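Local structure of putative peptidase (Bacteroides fragilis, 5DYN) at residues Y158-F163 and E179-V184; S117-L122 and T230-V235; S127-R132 and Q166-N171. The protein probably hydrolyses peptide bonds as a clostripain-family cysteine protease, this chain being its C-terminal part, and probably activates the Bacteroides fragilis toxin by cleavage. All coordinates share one frame; numbering follows the deposited sequence. Where two conformers were deposited one is given.

Contact 1. Residues Y158-F163 and E179-V184. With NA (sodium ion), chain H.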
loop_
_atom_site.group_PDB
_atom_site.type_symbol
_atom_site.label_atom_id
_atom_site.label_comp_id
_atom_site.label_asym_id
_atom_site.label_seq_id
_atom_site.Cartn_x
_atom_site.Cartn_y
_atom_site.Cartn_z
ATOM N N TYR B 158 -11.527 8.690 0.664
ATOM C CA TYR B 158 -12.826 8.212 1.120
ATOM C C TYR B 158 -13.058 6.785 0.647
ATOM O O TYR B 158 -12.448 6.340 -0.323
ATOM C CB TYR B 158 -13.948 9.109 0.609
ATOM C CG TYR B 158 -13.989 10.478 1.239
ATOM C CD1 TYR B 158 -13.209 11.514 0.745
ATOM C CD2 TYR B 158 -14.819 10.739 2.323
ATOM C CE1 TYR B 158 -13.251 12.774 1.317
ATOM C CE2 TYR B 158 -14.869 11.993 2.899
ATOM C CZ TYR B 158 -14.082 13.006 2.393
ATOM O OH TYR B 158 -14.126 14.256 2.964
ATOM N N ASP B 159 -13.945 6.069 1.326
ATOM C CA ASP B 159 -14.266 4.708 0.925
ATOM C C ASP B 159 -15.015 4.703 -0.406
ATOM O O ASP B 159 -16.058 5.337 -0.542
ATOM C CB ASP B 159 -15.089 4.010 2.003
ATOM C CG ASP B 159 -15.373 2.565 1.664
ATOM O OD1 ASP B 159 -14.464 1.725 1.836
ATOM O OD2 ASP B 159 -16.503 2.271 1.220
ATOM N N LEU B 160 -14.469 3.986 -1.386
ATOM C CA LEU B 160 -15.036 3.953 -2.731
ATOM C C LEU B 160 -16.449 3.384 -2.754
ATOM O O LEU B 160 -17.349 3.959 -3.369
ATOM C CB LEU B 160 -14.134 3.143 -3.666
ATOM C CG LEU B 160 -14.673 2.886 -5.075
ATOM C CD1 LEU B 160 -14.809 4.188 -5.843
ATOM C CD2 LEU B 160 -13.782 1.906 -5.824
ATOM N N ASP B 161 -16.639 2.256 -2.081
ATOM C CA ASP B 161 -17.932 1.586 -2.073
ATOM C C ASP B 161 -19.034 2.454 -1.468
ATOM O O ASP B 161 -20.130 2.546 -2.020
ATOM C CB ASP B 161 -17.843 0.264 -1.314
ATOM C CG ASP B 161 -19.201 -0.371 -1.096
ATOM O OD1 ASP B 161 -19.691 -1.050 -2.024
ATOM O OD2 ASP B 161 -19.776 -0.190 -0.000
ATOM N N ARG B 162 -18.743 3.090 -0.339
ATOM C CA ARG B 162 -19.732 3.931 0.323
ATOM C C ARG B 162 -20.034 5.187 -0.488
ATOM O O ARG B 162 -21.143 5.718 -0.435
ATOM C CB ARG B 162 -19.261 4.306 1.730
ATOM C CG ARG B 162 -19.217 3.138 2.702
ATOM C CD ARG B 162 -20.612 2.610 3.011
ATOM N NE ARG B 162 -21.073 1.637 2.026
ATOM C CZ ARG B 162 -22.297 1.117 1.999
ATOM N NH1 ARG B 162 -23.195 1.475 2.907
ATOM N NH2 ARG B 162 -22.621 0.239 1.061
ATOM N N PHE B 163 -19.045 5.653 -1.246
ATOM C CA PHE B 163 -19.236 6.808 -2.115
ATOM C C PHE B 163 -20.169 6.483 -3.284
ATOM O O PHE B 163 -21.063 7.269 -3.611
ATOM C CB PHE B 163 -17.889 7.313 -2.637
ATOM C CG PHE B 163 -18.008 8.343 -3.725
ATOM C CD1 PHE B 163 -18.554 9.589 -3.462
ATOM C CD2 PHE B 163 -17.569 8.066 -5.010
ATOM C CE1 PHE B 163 -18.665 10.539 -4.463
ATOM C CE2 PHE B 163 -17.676 9.014 -6.016
ATOM C CZ PHE B 163 -18.227 10.251 -5.742
ATOM N N GLU B 179 -21.398 -5.789 -7.575
ATOM C CA GLU B 179 -21.012 -7.107 -8.072
ATOM C C GLU B 179 -19.570 -7.100 -8.564
ATOM O O GLU B 179 -18.810 -8.034 -8.309
ATOM C CB GLU B 179 -21.947 -7.562 -9.197
ATOM C CG GLU B 179 -23.353 -7.921 -8.736
ATOM C CD GLU B 179 -24.202 -8.518 -9.845
ATOM O OE1 GLU B 179 -24.213 -7.957 -10.962
ATOM O OE2 GLU B 179 -24.858 -9.552 -9.596
ATOM N N ALA B 180 -19.201 -6.036 -9.268
ATOM C CA ALA B 180 -17.855 -5.911 -9.806
ATOM C C ALA B 180 -16.845 -5.614 -8.705
ATOM O O ALA B 180 -15.699 -6.059 -8.771
ATOM C CB ALA B 180 -17.810 -4.830 -10.867
ATOM N N PHE B 181 -17.273 -4.864 -7.694
ATOM C CA PHE B 181 -16.385 -4.485 -6.600
ATOM C C PHE B 181 -16.118 -5.656 -5.662
ATOM O O PHE B 181 -15.026 -5.777 -5.108
ATOM C CB PHE B 181 -16.965 -3.309 -5.809
ATOM C CG PHE B 181 -16.095 -2.863 -4.666
ATOM C CD1 PHE B 181 -15.008 -2.030 -4.889
ATOM C CD2 PHE B 181 -16.360 -3.278 -3.372
ATOM C CE1 PHE B 181 -14.202 -1.619 -3.841
ATOM C CE2 PHE B 181 -15.556 -2.872 -2.317
ATOM C CZ PHE B 181 -14.477 -2.041 -2.553
ATOM N N ASP B 182 -17.119 -6.513 -5.487
ATOM C CA ASP B 182 -16.988 -7.680 -4.621
ATOM C C ASP B 182 -15.824 -8.576 -5.039
ATOM O O ASP B 182 -15.258 -9.294 -4.217
ATOM C CB ASP B 182 -18.287 -8.489 -4.614
ATOM C CG ASP B 182 -19.346 -7.885 -3.712
ATOM O OD1 ASP B 182 -18.988 -7.084 -2.824
ATOM O OD2 ASP B 182 -20.538 -8.220 -3.886
ATOM N N LYS B 183 -15.466 -8.517 -6.317
ATOM C CA LYS B 183 -14.399 -9.346 -6.861
ATOM C C LYS B 183 -13.012 -8.737 -6.633
ATOM O O LYS B 183 -11.998 -9.341 -6.984
ATOM C CB LYS B 183 -14.625 -9.569 -8.358
ATOM C CG LYS B 183 -15.891 -10.341 -8.691
ATOM C CD LYS B 183 -16.314 -10.084 -10.128
ATOM C CE LYS B 183 -16.973 -11.309 -10.740
ATOM N NZ LYS B 183 -17.033 -11.209 -12.225
ATOM N N VAL B 184 -12.966 -7.546 -6.046
ATOM C CA VAL B 184 -11.705 -6.830 -5.887
ATOM C C VAL B 184 -11.112 -7.020 -4.496
ATOM O O VAL B 184 -9.990 -7.514 -4.354
ATOM C CB VAL B 184 -11.874 -5.325 -6.161
ATOM C CG1 VAL B 184 -10.552 -4.595 -5.947
ATOM C CG2 VAL B 184 -12.382 -5.100 -7.574
HETATM NA NA NA H . -14.494 -6.816 -10.940
#

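Contact 2. Residues S117-L122 and T230-V235. With NA (sodium ion), chain H; NA (sodium ion), chain G.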
loop_
_atom_site.group_PDB
_atom_site.type_symbol
_atom_site.label_atom_id
_atom_site.label_comp_id
_atom_site.label_asym_id
_atom_site.label_seq_id
_atom_site.Cartn_x
_atom_site.Cartn_y
_atom_site.Cartn_z
ATOM N N SER B 117 -6.239 -8.087 -10.883
ATOM C CA SER B 117 -6.757 -8.495 -12.186
ATOM C C SER B 117 -8.192 -8.028 -12.401
ATOM O O SER B 117 -8.670 -7.983 -13.533
ATOM C CB SER B 117 -6.675 -10.016 -12.342
ATOM O OG SER B 117 -7.432 -10.675 -11.343
ATOM N N GLU B 118 -8.870 -7.674 -11.313
ATOM C CA GLU B 118 -10.263 -7.241 -11.381
ATOM C C GLU B 118 -10.408 -5.723 -11.473
ATOM O O GLU B 118 -11.523 -5.203 -11.538
ATOM C CB GLU B 118 -11.033 -7.760 -10.165
ATOM C CG GLU B 118 -11.187 -9.279 -10.115
ATOM C CD GLU B 118 -12.259 -9.799 -11.063
ATOM O OE1 GLU B 118 -12.791 -9.007 -11.873
ATOM O OE2 GLU B 118 -12.578 -11.006 -10.993
ATOM N N LEU B 119 -9.282 -5.015 -11.489
ATOM C CA LEU B 119 -9.298 -3.553 -11.491
ATOM C C LEU B 119 -9.827 -2.965 -12.800
ATOM O O LEU B 119 -10.444 -1.897 -12.803
ATOM C CB LEU B 119 -7.896 -3.010 -11.204
ATOM C CG LEU B 119 -7.661 -2.557 -9.762
ATOM C CD1 LEU B 119 -8.511 -1.332 -9.448
ATOM C CD2 LEU B 119 -7.966 -3.686 -8.789
ATOM N N GLU B 120 -9.587 -3.655 -13.908
ATOM C CA GLU B 120 -10.098 -3.194 -15.189
ATOM C C GLU B 120 -11.615 -3.351 -15.253
ATOM O O GLU B 120 -12.310 -2.465 -15.753
ATOM C CB GLU B 120 -9.422 -3.940 -16.336
ATOM C CG GLU B 120 -7.940 -3.622 -16.446
ATOM C CD GLU B 120 -7.327 -4.105 -17.741
ATOM O OE1 GLU B 120 -7.990 -4.881 -18.462
ATOM O OE2 GLU B 120 -6.182 -3.703 -18.037
ATOM N N ASN B 121 -12.130 -4.468 -14.745
ATOM C CA ASN B 121 -13.573 -4.680 -14.662
ATOM C C ASN B 121 -14.231 -3.620 -13.784
ATOM O O ASN B 121 -15.343 -3.168 -14.059
ATOM C CB ASN B 121 -13.892 -6.076 -14.114
ATOM C CG ASN B 121 -13.471 -7.189 -15.055
ATOM O OD1 ASN B 121 -13.215 -6.959 -16.237
ATOM N ND2 ASN B 121 -13.407 -8.411 -14.533
ATOM N N LEU B 122 -13.532 -3.233 -12.720
ATOM C CA LEU B 122 -14.036 -2.230 -11.791
ATOM C C LEU B 122 -14.122 -0.857 -12.456
ATOM O O LEU B 122 -15.092 -0.124 -12.263
ATOM C CB LEU B 122 -13.152 -2.159 -10.545
ATOM C CG LEU B 122 -13.664 -1.268 -9.413
ATOM C CD1 LEU B 122 -15.054 -1.706 -8.973
ATOM C CD2 LEU B 122 -12.690 -1.286 -8.243
ATOM N N THR B 230 -3.986 10.822 -13.113
ATOM C CA THR B 230 -4.049 9.409 -12.758
ATOM C C THR B 230 -4.679 8.616 -13.897
ATOM O O THR B 230 -5.534 9.128 -14.621
ATOM C CB THR B 230 -4.844 9.174 -11.456
ATOM O OG1 THR B 230 -6.221 9.512 -11.658
ATOM C CG2 THR B 230 -4.289 10.022 -10.334
ATOM N N GLU B 231 -4.249 7.370 -14.067
ATOM C CA GLU B 231 -4.795 6.516 -15.113
ATOM C C GLU B 231 -6.208 6.057 -14.757
ATOM O O GLU B 231 -7.023 5.779 -15.637
ATOM C CB GLU B 231 -3.886 5.309 -15.349
ATOM C CG GLU B 231 -2.438 5.671 -15.654
ATOM C CD GLU B 231 -2.291 6.531 -16.897
ATOM O OE1 GLU B 231 -3.134 6.416 -17.810
ATOM O OE2 GLU B 231 -1.331 7.326 -16.960
ATOM N N TRP B 232 -6.493 5.981 -13.461
ATOM C CA TRP B 232 -7.824 5.600 -13.006
ATOM C C TRP B 232 -8.850 6.643 -13.429
ATOM O O TRP B 232 -9.943 6.301 -13.860
ATOM C CB TRP B 232 -7.853 5.414 -11.489
ATOM C CG TRP B 232 -9.238 5.258 -10.940
ATOM C CD1 TRP B 232 -9.977 6.211 -10.301
ATOM C CD2 TRP B 232 -10.056 4.083 -10.990
ATOM N NE1 TRP B 232 -11.201 5.701 -9.943
ATOM C CE2 TRP B 232 -11.277 4.396 -10.354
ATOM C CE3 TRP B 232 -9.876 2.794 -11.506
ATOM C CZ2 TRP B 232 -12.312 3.470 -10.222
ATOM C CZ3 TRP B 232 -10.905 1.875 -11.374
ATOM C CH2 TRP B 232 -12.107 2.218 -10.737
ATOM N N TYR B 233 -8.485 7.915 -13.312
ATOM C CA TYR B 233 -9.345 9.012 -13.746
ATOM C C TYR B 233 -9.801 8.834 -15.192
ATOM O O TYR B 233 -10.975 9.017 -15.509
ATOM C CB TYR B 233 -8.614 10.350 -13.590
ATOM C CG TYR B 233 -9.242 11.498 -14.351
ATOM C CD1 TYR B 233 -10.245 12.273 -13.781
ATOM C CD2 TYR B 233 -8.826 11.813 -15.642
ATOM C CE1 TYR B 233 -10.819 13.322 -14.475
ATOM C CE2 TYR B 233 -9.396 12.856 -16.344
ATOM C CZ TYR B 233 -10.389 13.607 -15.756
ATOM O OH TYR B 233 -10.953 14.647 -16.456
ATOM N N LYS B 234 -8.861 8.474 -16.060
ATOM C CA LYS B 234 -9.126 8.364 -17.492
ATOM C C LYS B 234 -10.123 7.251 -17.829
ATOM O O LYS B 234 -10.826 7.328 -18.837
ATOM C CB LYS B 234 -7.811 8.139 -18.244
ATOM C CG LYS B 234 -6.812 9.280 -18.074
ATOM C CD LYS B 234 -5.412 8.893 -18.525
ATOM C CE LYS B 234 -4.409 9.999 -18.210
ATOM N NZ LYS B 234 -2.997 9.542 -18.372
ATOM N N VAL B 235 -10.195 6.231 -16.980
ATOM C CA VAL B 235 -11.031 5.067 -17.266
ATOM C C VAL B 235 -12.198 4.894 -16.295
ATOM O O VAL B 235 -13.046 4.028 -16.496
ATOM C CB VAL B 235 -10.195 3.763 -17.255
ATOM C CG1 VAL B 235 -9.173 3.775 -18.380
ATOM C CG2 VAL B 235 -9.514 3.575 -15.906
HETATM NA NA NA H . -14.494 -6.816 -10.940
HETATM NA NA NA G . -12.273 7.429 -8.257
#

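Contact 3. Residues S127-R132 and Q166-N171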
loop_
_atom_site.group_PDB
_atom_site.type_symbol
_atom_site.label_atom_id
_atom_site.label_comp_id
_atom_site.label_asym_id
_atom_site.label_seq_id
_atom_site.Cartn_x
_atom_site.Cartn_y
_atom_site.Cartn_z
ATOM N N SER B 127 -17.374 3.413 -14.645
ATOM C CA SER B 127 -17.673 4.309 -15.760
ATOM C C SER B 127 -19.157 4.294 -16.124
ATOM O O SER B 127 -19.657 5.236 -16.732
ATOM C CB SER B 127 -16.831 3.947 -16.986
ATOM O OG SER B 127 -17.177 2.669 -17.486
ATOM N N LYS B 128 -19.856 3.227 -15.751
ATOM C CA LYS B 128 -21.293 3.134 -15.989
ATOM C C LYS B 128 -22.071 3.942 -14.952
ATOM O O LYS B 128 -23.252 4.229 -15.132
ATOM C CB LYS B 128 -21.754 1.674 -15.963
ATOM C CG LYS B 128 -21.129 0.792 -17.036
ATOM C CD LYS B 128 -21.586 -0.657 -16.907
ATOM C CE LYS B 128 -21.329 -1.436 -18.196
ATOM N NZ LYS B 128 -21.835 -2.840 -18.131
ATOM N N VAL B 129 -21.400 4.308 -13.865
ATOM C CA VAL B 129 -22.056 4.985 -12.752
ATOM C C VAL B 129 -21.788 6.487 -12.718
ATOM O O VAL B 129 -22.720 7.292 -12.712
ATOM C CB VAL B 129 -21.612 4.388 -11.401
ATOM C CG1 VAL B 129 -22.183 5.197 -10.247
ATOM C CG2 VAL B 129 -22.026 2.925 -11.301
ATOM N N LEU B 130 -20.509 6.851 -12.701
ATOM C CA LEU B 130 -20.076 8.225 -12.438
ATOM C C LEU B 130 -20.694 9.320 -13.330
ATOM O O LEU B 130 -21.197 10.311 -12.802
ATOM C CB LEU B 130 -18.547 8.302 -12.518
ATOM C CG LEU B 130 -17.795 8.191 -11.191
ATOM C CD1 LEU B 130 -18.429 7.151 -10.282
ATOM C CD2 LEU B 130 -16.327 7.868 -11.437
ATOM N N PRO B 131 -20.654 9.165 -14.670
ATOM C CA PRO B 131 -21.232 10.250 -15.475
ATOM C C PRO B 131 -22.733 10.381 -15.261
ATOM O O PRO B 131 -23.287 11.475 -15.328
ATOM C CB PRO B 131 -20.930 9.826 -16.920
ATOM C CG PRO B 131 -19.861 8.788 -16.815
ATOM C CD PRO B 131 -20.112 8.090 -15.521
ATOM N N ARG B 132 -23.370 9.250 -14.989
ATOM C CA ARG B 132 -24.817 9.161 -14.861
ATOM C C ARG B 132 -25.335 9.794 -13.569
ATOM O O ARG B 132 -26.455 10.307 -13.527
ATOM C CB ARG B 132 -25.232 7.691 -14.941
ATOM C CG ARG B 132 -26.717 7.418 -14.993
ATOM C CD ARG B 132 -26.948 5.996 -15.483
ATOM N NE ARG B 132 -28.221 5.440 -15.034
ATOM C CZ ARG B 132 -28.580 4.172 -15.214
ATOM N NH1 ARG B 132 -27.759 3.333 -15.832
ATOM N NH2 ARG B 132 -29.754 3.741 -14.772
ATOM N N GLN B 166 -23.579 6.199 -1.947
ATOM C CA GLN B 166 -24.155 7.504 -1.653
ATOM C C GLN B 166 -24.794 8.130 -2.892
ATOM O O GLN B 166 -25.956 8.540 -2.864
ATOM C CB GLN B 166 -23.082 8.436 -1.089
ATOM C CG GLN B 166 -23.606 9.749 -0.525
ATOM C CD GLN B 166 -24.051 9.627 0.918
ATOM O OE1 GLN B 166 -24.745 8.680 1.290
ATOM N NE2 GLN B 166 -23.640 10.582 1.745
ATOM N N ILE B 167 -24.033 8.193 -3.979
ATOM C CA ILE B 167 -24.481 8.889 -5.180
ATOM C C ILE B 167 -25.549 8.114 -5.946
ATOM O O ILE B 167 -26.286 8.691 -6.744
ATOM C CB ILE B 167 -23.300 9.186 -6.125
ATOM C CG1 ILE B 167 -22.727 7.890 -6.700
ATOM C CG2 ILE B 167 -22.222 9.970 -5.391
ATOM C CD1 ILE B 167 -21.606 8.118 -7.686
ATOM N N THR B 168 -25.637 6.810 -5.702
ATOM C CA THR B 168 -26.670 5.996 -6.335
ATOM C C THR B 168 -27.805 5.691 -5.365
ATOM O O THR B 168 -28.740 4.973 -5.711
ATOM C CB THR B 168 -26.108 4.661 -6.868
ATOM O OG1 THR B 168 -25.652 3.862 -5.771
ATOM C CG2 THR B 168 -24.960 4.905 -7.830
ATOM N N ALA B 169 -27.706 6.228 -4.151
ATOM C CA ALA B 169 -28.687 5.980 -3.098
ATOM C C ALA B 169 -28.933 4.485 -2.905
ATOM O O ALA B 169 -30.029 4.070 -2.530
ATOM C CB ALA B 169 -29.993 6.697 -3.407
ATOM N N GLY B 170 -27.906 3.687 -3.178
ATOM C CA GLY B 170 -27.992 2.244 -3.065
ATOM C C GLY B 170 -29.042 1.601 -3.951
ATOM O O GLY B 170 -29.633 0.590 -3.574
ATOM N N ASN B 171 -29.279 2.169 -5.130
ATOM C CA ASN B 171 -30.294 1.617 -6.022
ATOM C C ASN B 171 -29.784 0.394 -6.777
ATOM O O ASN B 171 -28.813 -0.241 -6.365
ATOM C CB ASN B 171 -30.797 2.679 -7.008
ATOM C CG ASN B 171 -29.702 3.225 -7.911
ATOM O OD1 ASN B 171 -28.603 2.677 -7.990
ATOM N ND2 ASN B 171 -30.006 4.319 -8.601
#

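Contact 1. Residues Y158-F163 and E179-V184
The Phe181 ring overlaps Asp161, whose CB sits over one ring face, 4.0 Å from Phe181 CE2. Leu160 meets CE1, across the ring from CE2, at an oblique angle: Leu160 CD2 lies 4.1 Å from Phe181 CE1. The leucine and the phenylalanine run alongside one another, pointing in opposite senses. Phe181 CG lies anti to the backbone N (chi1 180°), which carries the ring out toward the first turn of helix 160-167.

Asp161 packs with its CB and bonds with its buried carboxylate. Arg162 grips OD2 side-on. Arg162 NE lies 3.0 Å and Arg162 NH2 3.1 Å from Asp161 OD2, which stays close to the plane of the guanidinium. Lys209 adds a second salt bridge to OD2, and the hydroxyl of Tyr174 bonds to OD1. Asp159 is the N-cap of the same helix. Its OD2 accepts from Arg162 N at 2.8 Å, on the anti side of the carboxylate. Next to Phe181, the carbonyl O of Ala180 binds a sodium ion at 2.6 Å, and Glu118 OE1 is a further ligand of that ion.

The contact joins the first turn of helix 160-167 to the last turn of helix 172-182. Strand 158-159 leads into the first helix and pairs antiparallel with strand 212-213. Trp177 lies beside Phe181 with nearly parallel rings, and Leu122 of helix 119-127 also packs on Phe181.

Contact 2. Residues S117-L122 and T230-V235
Trp232 and Leu122 both hold CG opposite their backbone N, with chi1 at 170° and -173°, and this sends the six-membered part of the indole to the leucine branch point. Trp232 CH2 lies 4.0 Å from Leu122 CG. The two side chains meet at a slant. One turn back, the carbonyl O of Leu119 stands at the indole edge, near the ring plane, 4.1 Å from Trp232 CZ3. Leu119 CD1 gives a looser apolar touch, 4.4 Å from the same CZ3.

A modelled sodium ion lies at the NE1 edge, 2.6 Å from Trp232 NE1 and near the ring plane; Thr213, Tyr227 and Trp238 are its other neighbours. Leu122 and Leu119 pack against the six-membered ring instead. A second sodium ion sits on the other segment, 2.9 Å from Glu118 OE1. Thr230 caps the helix of Trp232, its OG1 accepting from Tyr233 N at 3.2 Å.

The contact joins the start of helix 119-127 to helix 231-236, near the C-terminal end of the chain. Helix 38-43 touches Trp232 through Val38 and Glu39, and Leu119 through Tyr42. Ala123 and Thr126 of helix 119-127 also touch Trp232, and Trp177 of helix 172-182 packs on Leu122.

Contact 3. Residues S127-R132 and Q166-N171
The two segments pass in opposite order, with the CA atoms of Val129 and Thr168 8.0 Å apart and those of Leu130 and Ile167 8.5 Å apart. Val129 carries the contact through one methyl. Its CG1 lies opposite the backbone N, chi1 174°, and points at the other segment. There Val129 CG1 meets Thr168 CG2 at 3.7 Å. The same methyl, Val129 CG1, is 3.9 Å from Ile167 CD1. The valine crosses the threonine at about a right angle.

Ile167 places CG1 between its backbone N and carbonyl carbon, chi1 67°, and the chain then extends to CD1. That tip also touches Leu130, with Ile167 CD1 4.2 Å from Leu130 CD1. All of these meetings are between methyl groups. The polar side of Thr168 turns elsewhere: its OG1 bonds to the carbonyl O of Ile164, one turn back in the helix. Trp177 and Ile164 also pack on Val129. Arg132 forms a salt bridge with Asp173 beyond the contact.

Residues 166-171 form a compact helix-to-helix link. A Schellman motif ends helix 160-167, with Ala169 at positive phi. A type I' turn from Thr168 to Asn171 overlaps it, closed by Asn171 N to Thr168 O at 2.9 Å. Asn171 then serves as N-cap of helix 172-182, its OD1 accepting from Tyr174 N.

How the contacts relate
All three contacts are largely buried, but they lie at different depths. The centre of contact 1 lies about 10 Å from the centre of the chain, those of contacts 2 and 3 about 14 and 20 Å. Contacts 1 and 3 share helix 160-167, using its start and its end. Contacts 1 and 2 touch directly, Val184 lying against Leu119 and Leu122, and they share one sodium site. Contacts 2 and 3 touch more lightly, at Val235 and Ser127. Contacts 1 and 2 each centre on an aromatic ring with charges or ions nearby. Contact 3 has no ring across it and relies on methyl groups beside a helix-ending turn.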